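Local coordinates for protein annexin B22 (PDB 4MDU) that binds acidic phospholipid membranes in a calcium-dependent manner, aggregates liposomes when calcium is present, and takes part in worm reproduction and host-parasite interaction, at residues B[246-249]-B[250-253]; B[212-215]-B[216-220]; B[66-69]-B[70-74]. All coordinates share one frame; numbering follows the deposited sequence.

Interaction 1: B[246-249]-B[250-253]; sequences PYQL and YLTS
Thr252 turns its hydroxyl back on the preceding turn of helix and gives a hydrogen bond to the carbonyl of Gln248, with Thr252 OG1 2.7 Å from Gln248 O. That oxygen is gripped twice, because Thr252 N also donates to Gln248 O at 2.8 Å. The two donors arrive from opposite faces of the carbonyl plane, the hydroxyl standing 40° out of it and the amide tilted by less. What brings the hydroxyl there is its first torsion (chi1 -58°), which sets OG1 beside the residue's own backbone N and sends CG2 the other way.

A water closes the same gap at side-chain level. It accepts from Gln248 NE2 at 2.6 Å and donates to Thr252 OG1 at 2.6 Å, joining two groups whose own atoms, Gln248 NE2 and Thr252 OG1, stay 3.9 Å apart. The bend of the glutamine at chi2 (65°) helps carry the amide to this bridge, while the other end of the amide, OE1, accepts from the backbone N of Asn211.

Backbone bonds complete the turn: Tyr250 N to Pro246 O at 3.1 Å, Leu251 N to Tyr247 O at 3.1 Å, and Ser253 N to Leu249 O at 2.7 Å. Further out, Leu249 packs on Leu284 and Ala287 of helix 274-288, and Tyr250 meets His22 edge-to-face. Such i to i+4 hydroxyl-to-carbonyl bonding is a familiar feature of threonine in helices; here it lies near the start of helix 246-260, in the alpha-helical third annexin repeat.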
ATOM      1  N   PRO B 246       9.539 -21.735  -7.566  1.00 35.13           N
ATOM      2  CA  PRO B 246       8.094 -21.652  -7.789  1.00 36.05           C
ATOM      3  C   PRO B 246       7.459 -23.043  -7.776  1.00 25.38           C
ATOM      4  O   PRO B 246       6.374 -23.214  -7.226  1.00 26.26           O
ATOM      5  CB  PRO B 246       7.994 -20.999  -9.175  1.00 35.17           C
ATOM      6  CG  PRO B 246       9.288 -20.239  -9.314  1.00 34.60           C
ATOM      7  CD  PRO B 246      10.308 -21.129  -8.666  1.00 28.51           C
ATOM      8  N   TYR B 247       8.150 -24.032  -8.329  1.00 28.09           N
ATOM      9  CA  TYR B 247       7.619 -25.401  -8.372  1.00 32.61           C
ATOM     10  C   TYR B 247       7.421 -26.002  -6.977  1.00 38.61           C
ATOM     11  O   TYR B 247       6.342 -26.533  -6.666  1.00 32.58           O
ATOM     12  CB  TYR B 247       8.490 -26.275  -9.276  1.00 31.22           C
ATOM     13  CG  TYR B 247       8.871 -25.532 -10.539  1.00 34.39           C
ATOM     14  CD1 TYR B 247       7.975 -25.420 -11.596  1.00 35.82           C
ATOM     15  CD2 TYR B 247      10.103 -24.900 -10.656  1.00 26.98           C
ATOM     16  CE1 TYR B 247       8.300 -24.712 -12.742  1.00 34.61           C
ATOM     17  CE2 TYR B 247      10.438 -24.195 -11.796  1.00 31.04           C
ATOM     18  CZ  TYR B 247       9.525 -24.102 -12.837  1.00 29.62           C
ATOM     19  OH  TYR B 247       9.841 -23.402 -13.974  1.00 29.00           O
ATOM     20  N   GLN B 248       8.445 -25.876  -6.130  1.00 30.43           N
ATOM     21  CA  GLN B 248       8.373 -26.329  -4.735  1.00 21.16           C
ATOM     22  C   GLN B 248       7.267 -25.628  -3.937  1.00 32.01           C
ATOM     23  O   GLN B 248       6.599 -26.269  -3.118  1.00 33.21           O
ATOM     24  CB  GLN B 248       9.729 -26.123  -4.040  1.00 28.85           C
ATOM     25  CG  GLN B 248       9.797 -26.648  -2.607  1.00 27.31           C
ATOM     26  CD  GLN B 248       9.645 -28.159  -2.527  1.00 28.80           C
ATOM     27  OE1 GLN B 248       9.967 -28.882  -3.470  1.00 30.92           O
ATOM     28  NE2 GLN B 248       9.128 -28.638  -1.406  1.00 28.53           N
ATOM     29  N   LEU B 249       7.083 -24.319  -4.167  1.00 24.42           N
ATOM     30  CA  LEU B 249       6.064 -23.542  -3.455  1.00 25.33           C
ATOM     31  C   LEU B 249       4.682 -24.056  -3.793  1.00 27.76           C
ATOM     32  O   LEU B 249       3.808 -24.177  -2.935  1.00 30.07           O
ATOM     33  CB  LEU B 249       6.131 -22.069  -3.835  1.00 30.44           C
ATOM     34  CG  LEU B 249       6.743 -21.161  -2.793  1.00 35.39           C
ATOM     35  CD1 LEU B 249       6.673 -19.720  -3.253  1.00 27.33           C
ATOM     36  CD2 LEU B 249       6.012 -21.359  -1.490  1.00 36.07           C
ATOM     37  N   TYR B 250       4.485 -24.340  -5.069  1.00 33.49           N
ATOM     38  CA  TYR B 250       3.224 -24.884  -5.504  1.00 29.64           C
ATOM     39  C   TYR B 250       2.926 -26.185  -4.763  1.00 32.07           C
ATOM     40  O   TYR B 250       1.892 -26.318  -4.096  1.00 30.17           O
ATOM     41  CB  TYR B 250       3.231 -25.125  -7.000  1.00 31.30           C
ATOM     42  CG  TYR B 250       1.915 -25.679  -7.444  1.00 43.03           C
ATOM     43  CD1 TYR B 250       0.789 -24.867  -7.498  1.00 48.21           C
ATOM     44  CD2 TYR B 250       1.778 -27.013  -7.768  1.00 43.48           C
ATOM     45  CE1 TYR B 250      -0.439 -25.366  -7.892  1.00 53.18           C
ATOM     46  CE2 TYR B 250       0.554 -27.525  -8.164  1.00 54.63           C
ATOM     47  CZ  TYR B 250      -0.551 -26.696  -8.225  1.00 58.06           C
ATOM     48  OH  TYR B 250      -1.772 -27.201  -8.619  1.00 63.48           O
ATOM     49  N   LEU B 251       3.836 -27.143  -4.869  1.00 30.33           N
ATOM     50  CA  LEU B 251       3.691 -28.376  -4.102  1.00 29.21           C
ATOM     51  C   LEU B 251       3.390 -28.070  -2.639  1.00 32.95           C
ATOM     52  O   LEU B 251       2.503 -28.682  -2.042  1.00 34.79           O
ATOM     53  CB  LEU B 251       4.941 -29.238  -4.201  1.00 32.26           C
ATOM     54  CG  LEU B 251       4.884 -30.533  -3.388  1.00 37.68           C
ATOM     55  CD1 LEU B 251       3.748 -31.427  -3.898  1.00 38.96           C
ATOM     56  CD2 LEU B 251       6.239 -31.258  -3.431  1.00 35.89           C
ATOM     57  N   THR B 252       4.111 -27.103  -2.072  1.00 30.71           N
ATOM     58  CA  THR B 252       3.952 -26.763  -0.660  1.00 32.21           C
ATOM     59  C   THR B 252       2.552 -26.254  -0.414  1.00 37.45           C
ATOM     60  O   THR B 252       1.921 -26.543   0.614  1.00 39.10           O
ATOM     61  CB  THR B 252       4.984 -25.697  -0.198  1.00 33.86           C
ATOM     62  OG1 THR B 252       6.302 -26.189  -0.437  1.00 35.98           O
ATOM     63  CG2 THR B 252       4.852 -25.427   1.280  1.00 28.76           C
ATOM     64  N   SER B 253       2.054 -25.497  -1.374  1.00 36.64           N
ATOM     65  CA  SER B 253       0.715 -24.980  -1.255  1.00 37.44           C
ATOM     66  C   SER B 253      -0.295 -26.134  -1.230  1.00 27.89           C
ATOM     67  O   SER B 253      -1.168 -26.164  -0.373  1.00 34.25           O
ATOM     68  CB  SER B 253       0.413 -23.996  -2.386  1.00 31.78           C
ATOM     69  OG  SER B 253      -0.904 -23.510  -2.263  1.00 41.82           O
TER
HETATM   70  O   HOH W   1       8.706 -26.752   0.341  1.00 30.72           O

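Interaction 2: B[212-215]-B[216-220]; sequences HELA and EADAK
Leu214 and Asp218 meet one turn apart on helix 212-224, an alpha-helix in the third annexin repeat, and the geometry is that of regular i to i+4 hydrogen bonding. Four backbone bonds define it. Glu216 N donates to His212 O at 3.0 Å and Ala217 N to Glu213 O at 3.1 Å; the next two are shorter, Asp218 N to Leu214 O at 2.7 Å and Ala219 N to Ala215 O at 2.6 Å. In all four the N-H points within about 25° of a straight line to its acceptor, so the helix is regularly bonded from its first turn.

The polar side-chain term belongs to Asp218. Its OD2 forms a salt bridge with Arg244 NE, which gives the buried carboxylate a partner outside this turn. The arginine would probably favour the charged form of the acid.

The remaining side-chain contacts are van der Waals. On the exposed side, Glu216 lays its CG 3.2 Å from His212 O, its chain extended beyond CG alongside the first turn. Ala215 faces inward instead and packs against Gln248, Thr252 and Ile255 of helix 246-260, a small residue consistent with close packing here. Leu214 leans on the same helix through Gln248. Along its own helix, Leu214 has CG anti to the backbone N (chi1 171°), which together with chi2 of 56° brings CD1 obliquely against the OD2 side of the aspartate carboxylate: Leu214 CD1 lies 3.3 Å from Asp218 OD2 and 3.8 Å from Asp218 CG.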
ATOM      1  N   HIS B 212       8.816 -33.659  -2.030  1.00 36.52           N
ATOM      2  CA  HIS B 212       7.601 -33.856  -1.249  1.00 40.37           C
ATOM      3  C   HIS B 212       7.882 -33.784   0.248  1.00 40.20           C
ATOM      4  O   HIS B 212       7.108 -33.211   1.022  1.00 42.54           O
ATOM      5  CB  HIS B 212       6.936 -35.178  -1.649  1.00 52.12           C
ATOM      6  CG  HIS B 212       6.567 -35.240  -3.102  1.00 62.45           C
ATOM      7  ND1 HIS B 212       5.288 -34.990  -3.558  1.00 68.43           N
ATOM      8  CD2 HIS B 212       7.314 -35.494  -4.203  1.00 64.20           C
ATOM      9  CE1 HIS B 212       5.262 -35.097  -4.876  1.00 64.61           C
ATOM     10  NE2 HIS B 212       6.479 -35.401  -5.293  1.00 65.81           N
ATOM     11  N   GLU B 213       9.019 -34.335   0.646  1.00 35.17           N
ATOM     12  CA  GLU B 213       9.393 -34.381   2.050  1.00 37.58           C
ATOM     13  C   GLU B 213       9.708 -32.974   2.583  1.00 35.65           C
ATOM     14  O   GLU B 213       9.326 -32.608   3.699  1.00 37.40           O
ATOM     15  CB  GLU B 213      10.581 -35.344   2.222  1.00 40.05           C
ATOM     16  CG  GLU B 213      11.131 -35.454   3.623  1.00 42.86           C
ATOM     17  CD  GLU B 213      12.422 -36.267   3.672  1.00 56.95           C
ATOM     18  OE1 GLU B 213      12.717 -37.005   2.705  1.00 51.92           O
ATOM     19  OE2 GLU B 213      13.147 -36.157   4.682  1.00 68.89           O
ATOM     20  N   LEU B 214      10.392 -32.177   1.774  1.00 34.21           N
ATOM     21  CA  LEU B 214      10.660 -30.782   2.126  1.00 38.00           C
ATOM     22  C   LEU B 214       9.365 -29.968   2.229  1.00 36.64           C
ATOM     23  O   LEU B 214       9.207 -29.143   3.132  1.00 39.08           O
ATOM     24  CB  LEU B 214      11.602 -30.149   1.094  1.00 37.48           C
ATOM     25  CG  LEU B 214      11.806 -28.641   1.215  1.00 39.22           C
ATOM     26  CD1 LEU B 214      12.308 -28.275   2.617  1.00 48.63           C
ATOM     27  CD2 LEU B 214      12.783 -28.163   0.142  1.00 30.15           C
ATOM     28  N   ALA B 215       8.447 -30.193   1.295  1.00 27.45           N
ATOM     29  CA  ALA B 215       7.168 -29.470   1.299  1.00 30.71           C
ATOM     30  C   ALA B 215       6.370 -29.776   2.563  1.00 39.34           C
ATOM     31  O   ALA B 215       5.808 -28.875   3.182  1.00 32.30           O
ATOM     32  CB  ALA B 215       6.359 -29.815   0.066  1.00 31.22           C
ATOM     33  N   GLU B 216       6.338 -31.049   2.961  1.00 44.68           N
ATOM     34  CA  GLU B 216       5.619 -31.429   4.175  1.00 48.84           C
ATOM     35  C   GLU B 216       6.209 -30.728   5.395  1.00 41.29           C
ATOM     36  O   GLU B 216       5.487 -30.155   6.214  1.00 44.25           O
ATOM     37  CB  GLU B 216       5.660 -32.944   4.391  1.00 54.99           C
ATOM     38  CG  GLU B 216       4.992 -33.760   3.312  1.00 57.08           C
ATOM     39  CD  GLU B 216       4.957 -35.237   3.659  1.00 60.70           C
ATOM     40  OE1 GLU B 216       5.991 -35.924   3.489  1.00 56.57           O
ATOM     41  OE2 GLU B 216       3.893 -35.706   4.110  1.00 67.57           O
ATOM     42  N   ALA B 217       7.528 -30.789   5.512  1.00 33.62           N
ATOM     43  CA  ALA B 217       8.224 -30.131   6.607  1.00 36.12           C
ATOM     44  C   ALA B 217       8.011 -28.619   6.559  1.00 42.73           C
ATOM     45  O   ALA B 217       7.814 -27.970   7.591  1.00 46.50           O
ATOM     46  CB  ALA B 217       9.703 -30.461   6.557  1.00 37.72           C
ATOM     47  N   ASP B 218       8.053 -28.048   5.363  1.00 41.33           N
ATOM     48  CA  ASP B 218       7.790 -26.623   5.256  1.00 39.08           C
ATOM     49  C   ASP B 218       6.359 -26.349   5.660  1.00 39.75           C
ATOM     50  O   ASP B 218       6.098 -25.428   6.423  1.00 37.65           O
ATOM     51  CB  ASP B 218       8.083 -26.090   3.860  1.00 31.52           C
ATOM     52  CG  ASP B 218       9.560 -25.885   3.629  1.00 31.13           C
ATOM     53  OD1 ASP B 218      10.300 -25.738   4.625  1.00 30.10           O
ATOM     54  OD2 ASP B 218       9.979 -25.881   2.456  1.00 34.43           O
ATOM     55  N   ALA B 219       5.440 -27.176   5.179  1.00 39.94           N
ATOM     56  CA  ALA B 219       4.034 -26.973   5.497  1.00 40.71           C
ATOM     57  C   ALA B 219       3.827 -26.912   7.006  1.00 42.07           C
ATOM     58  O   ALA B 219       3.034 -26.103   7.496  1.00 38.93           O
ATOM     59  CB  ALA B 219       3.168 -28.066   4.874  1.00 36.30           C
ATOM     60  N   LYS B 220       4.551 -27.752   7.743  1.00 37.41           N
ATOM     61  CA  LYS B 220       4.411 -27.789   9.194  1.00 43.59           C
ATOM     62  C   LYS B 220       4.984 -26.537   9.860  1.00 45.88           C
ATOM     63  O   LYS B 220       4.367 -25.975  10.767  1.00 50.98           O
ATOM     64  CB  LYS B 220       5.030 -29.066   9.762  1.00 44.66           C
ATOM     65  CG  LYS B 220       4.512 -30.315   9.062  1.00 49.22           C
ATOM     66  CD  LYS B 220       5.003 -31.603   9.690  1.00 51.05           C
ATOM     67  CE  LYS B 220       4.475 -32.800   8.910  1.00 48.60           C
ATOM     68  NZ  LYS B 220       4.623 -34.068   9.667  1.00 53.66           N
TER

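Interaction 3: B[66-69]-B[70-74]; sequences RTNY and ERQEI
Thr67 and Glu70 bond to each other in both directions, forming a capping box at the start of helix 68-82. Glu70 N donates to Thr67 OG1 at 3.1 Å along an almost straight path (N-H...O 176°). In return, Thr67 N reaches Glu70 OE1 at 3.0 Å from above the carboxylate plane. Glu70 OE2 accepts from the backbone N of Thr33, so the carboxylate is held at both oxygens. The threonine's chi1 of 69° holds OG1 between its own backbone N and carbonyl carbon, where it can meet that amide of Glu70.

Backbone bonds carry the helix on from the cap, with Arg71 N to Thr67 O at 2.9 Å and Gln72 N to Asn68 O at 2.9 Å. The Arg71 guanidinium folds back against the first turn: Thr67 C and Asn68 CA lie over one of its faces, and NH1 makes a weak bond at its edge to Arg66 O. A water accepts from Arg71 NE and Gln72 NE2.

Among nonpolar contacts, Tyr69 CE2 sits 3.3 Å from Glu73 CG, the ring and carboxylate planes 42° apart.

Outer partners tie this helix start to its surroundings. Arg66 forms a salt bridge with Asp41 of helix 38-48, against which Ile74 also packs. Asn68 binds Thr109 N at the start of helix 109-122, while Arg71 and Gln72 donate to Leu105 O and Ile106 O at the end of helix 96-106.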
ATOM      1  N   ARG B  66      11.616  -7.790 -30.632  1.00 33.99           N
ATOM      2  CA  ARG B  66      12.837  -8.563 -30.353  1.00 32.98           C
ATOM      3  C   ARG B  66      13.016  -8.762 -28.848  1.00 36.43           C
ATOM      4  O   ARG B  66      12.570  -7.936 -28.059  1.00 31.15           O
ATOM      5  CB  ARG B  66      14.072  -7.840 -30.911  1.00 30.59           C
ATOM      6  CG  ARG B  66      14.011  -7.493 -32.411  1.00 29.98           C
ATOM      7  CD  ARG B  66      14.278  -8.710 -33.324  1.00 31.72           C
ATOM      8  NE  ARG B  66      14.358  -8.290 -34.725  1.00 34.24           N
ATOM      9  CZ  ARG B  66      13.308  -8.218 -35.546  1.00 40.13           C
ATOM     10  NH1 ARG B  66      12.103  -8.578 -35.106  1.00 31.70           N
ATOM     11  NH2 ARG B  66      13.457  -7.796 -36.801  1.00 34.03           N
ATOM     12  N   THR B  67      13.681  -9.844 -28.441  1.00 32.15           N
ATOM     13  CA  THR B  67      13.953 -10.039 -27.028  1.00 28.72           C
ATOM     14  C   THR B  67      15.049  -9.071 -26.618  1.00 31.14           C
ATOM     15  O   THR B  67      15.723  -8.474 -27.472  1.00 21.70           O
ATOM     16  CB  THR B  67      14.485 -11.434 -26.751  1.00 34.11           C
ATOM     17  OG1 THR B  67      15.796 -11.539 -27.314  1.00 34.89           O
ATOM     18  CG2 THR B  67      13.592 -12.490 -27.366  1.00 26.29           C
ATOM     19  N   ASN B  68      15.220  -8.914 -25.312  1.00 26.33           N
ATOM     20  CA  ASN B  68      16.301  -8.101 -24.768  1.00 32.18           C
ATOM     21  C   ASN B  68      17.675  -8.493 -25.343  1.00 34.37           C
ATOM     22  O   ASN B  68      18.436  -7.641 -25.789  1.00 33.68           O
ATOM     23  CB  ASN B  68      16.316  -8.194 -23.243  1.00 28.12           C
ATOM     24  CG  ASN B  68      17.500  -7.467 -22.629  1.00 35.90           C
ATOM     25  OD1 ASN B  68      17.515  -6.242 -22.564  1.00 34.99           O
ATOM     26  ND2 ASN B  68      18.491  -8.224 -22.158  1.00 26.93           N
ATOM     27  N   TYR B  69      17.979  -9.787 -25.347  1.00 34.40           N
ATOM     28  CA  TYR B  69      19.213 -10.252 -25.960  1.00 29.19           C
ATOM     29  C   TYR B  69      19.377  -9.763 -27.412  1.00 35.37           C
ATOM     30  O   TYR B  69      20.419  -9.211 -27.785  1.00 32.18           O
ATOM     31  CB  TYR B  69      19.355 -11.776 -25.877  1.00 35.70           C
ATOM     32  CG  TYR B  69      20.691 -12.238 -26.430  1.00 40.41           C
ATOM     33  CD1 TYR B  69      21.823 -12.291 -25.620  1.00 48.84           C
ATOM     34  CD2 TYR B  69      20.828 -12.573 -27.767  1.00 44.31           C
ATOM     35  CE1 TYR B  69      23.043 -12.686 -26.125  1.00 54.20           C
ATOM     36  CE2 TYR B  69      22.048 -12.963 -28.285  1.00 51.49           C
ATOM     37  CZ  TYR B  69      23.148 -13.022 -27.461  1.00 62.85           C
ATOM     38  OH  TYR B  69      24.357 -13.422 -27.984  1.00 77.80           O
ATOM     39  N   GLU B  70      18.351  -9.943 -28.234  1.00 31.78           N
ATOM     40  CA  GLU B  70      18.446  -9.453 -29.602  1.00 35.60           C
ATOM     41  C   GLU B  70      18.610  -7.925 -29.672  1.00 35.64           C
ATOM     42  O   GLU B  70      19.398  -7.413 -30.473  1.00 32.84           O
ATOM     43  CB  GLU B  70      17.257  -9.925 -30.424  1.00 33.81           C
ATOM     44  CG  GLU B  70      17.196 -11.438 -30.552  1.00 36.53           C
ATOM     45  CD  GLU B  70      15.838 -11.939 -31.022  1.00 41.97           C
ATOM     46  OE1 GLU B  70      14.833 -11.213 -30.867  1.00 42.50           O
ATOM     47  OE2 GLU B  70      15.780 -13.067 -31.543  1.00 41.23           O
ATOM     48  N   ARG B  71      17.882  -7.197 -28.830  1.00 27.40           N
ATOM     49  CA  ARG B  71      17.958  -5.739 -28.879  1.00 32.96           C
ATOM     50  C   ARG B  71      19.403  -5.316 -28.609  1.00 38.45           C
ATOM     51  O   ARG B  71      19.986  -4.536 -29.358  1.00 37.35           O
ATOM     52  CB  ARG B  71      16.972  -5.081 -27.898  1.00 31.08           C
ATOM     53  CG  ARG B  71      15.488  -5.358 -28.234  1.00 34.39           C
ATOM     54  CD  ARG B  71      14.516  -4.451 -27.485  1.00 23.30           C
ATOM     55  NE  ARG B  71      14.547  -4.673 -26.036  1.00 26.56           N
ATOM     56  CZ  ARG B  71      13.780  -5.548 -25.392  1.00 30.47           C
ATOM     57  NH1 ARG B  71      12.918  -6.302 -26.059  1.00 31.15           N
ATOM     58  NH2 ARG B  71      13.873  -5.673 -24.077  1.00 34.35           N
ATOM     59  N   GLN B  72      19.978  -5.862 -27.547  1.00 34.92           N
ATOM     60  CA  GLN B  72      21.372  -5.603 -27.214  1.00 38.80           C
ATOM     61  C   GLN B  72      22.303  -6.050 -28.335  1.00 39.63           C
ATOM     62  O   GLN B  72      23.258  -5.344 -28.674  1.00 35.09           O
ATOM     63  CB  GLN B  72      21.725  -6.274 -25.890  1.00 33.05           C
ATOM     64  CG  GLN B  72      20.899  -5.714 -24.735  1.00 34.47           C
ATOM     65  CD  GLN B  72      21.046  -4.209 -24.611  1.00 40.49           C
ATOM     66  OE1 GLN B  72      22.123  -3.713 -24.313  1.00 43.87           O
ATOM     67  NE2 GLN B  72      19.967  -3.478 -24.857  1.00 35.66           N
ATOM     68  N   GLU B  73      22.016  -7.203 -28.936  1.00 31.97           N
ATOM     69  CA  GLU B  73      22.762  -7.607 -30.122  1.00 31.42           C
ATOM     70  C   GLU B  73      22.667  -6.525 -31.174  1.00 35.76           C
ATOM     71  O   GLU B  73      23.624  -6.275 -31.903  1.00 39.91           O
ATOM     72  CB  GLU B  73      22.222  -8.906 -30.690  1.00 41.48           C
ATOM     73  CG  GLU B  73      22.636 -10.128 -29.929  1.00 48.40           C
ATOM     74  CD  GLU B  73      23.609 -10.963 -30.718  1.00 70.02           C
ATOM     75  OE1 GLU B  73      23.156 -11.891 -31.426  1.00 76.04           O
ATOM     76  OE2 GLU B  73      24.825 -10.681 -30.646  1.00 74.74           O
ATOM     77  N   ILE B  74      21.508  -5.875 -31.259  1.00 36.33           N
ATOM     78  CA  ILE B  74      21.321  -4.849 -32.277  1.00 37.76           C
ATOM     79  C   ILE B  74      22.126  -3.595 -31.941  1.00 41.01           C
ATOM     80  O   ILE B  74      22.786  -3.029 -32.810  1.00 39.93           O
ATOM     81  CB  ILE B  74      19.839  -4.494 -32.496  1.00 41.09           C
ATOM     82  CG1 ILE B  74      19.083  -5.713 -33.023  1.00 41.64           C
ATOM     83  CG2 ILE B  74      19.712  -3.322 -33.474  1.00 30.55           C
ATOM     84  CD1 ILE B  74      17.600  -5.482 -33.181  1.00 36.55           C
TER
HETATM   85  O   HOH W   2      17.219  -4.339 -24.581  1.00 30.28           O

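How the interactions relate
Interaction 3 comes first along the chain, in the first annexin repeat, followed by interactions 2 and 1, which both belong to the third. The latter two are neighbours, with centres about 10 Å apart: helices 212-224 and 246-260 touch through Gln248 and Leu214, Thr252 and Ala215, and Leu251 and His212, so each turn supplies part of the other's packing surface within that repeat. Interaction 3, on helix 68-82, lies across the chain's centre, its nearest atoms about 18 Å from interaction 1 and about 30 Å from interaction 2. It is thus a separate helix start, in another repeat of a predominantly helical protein.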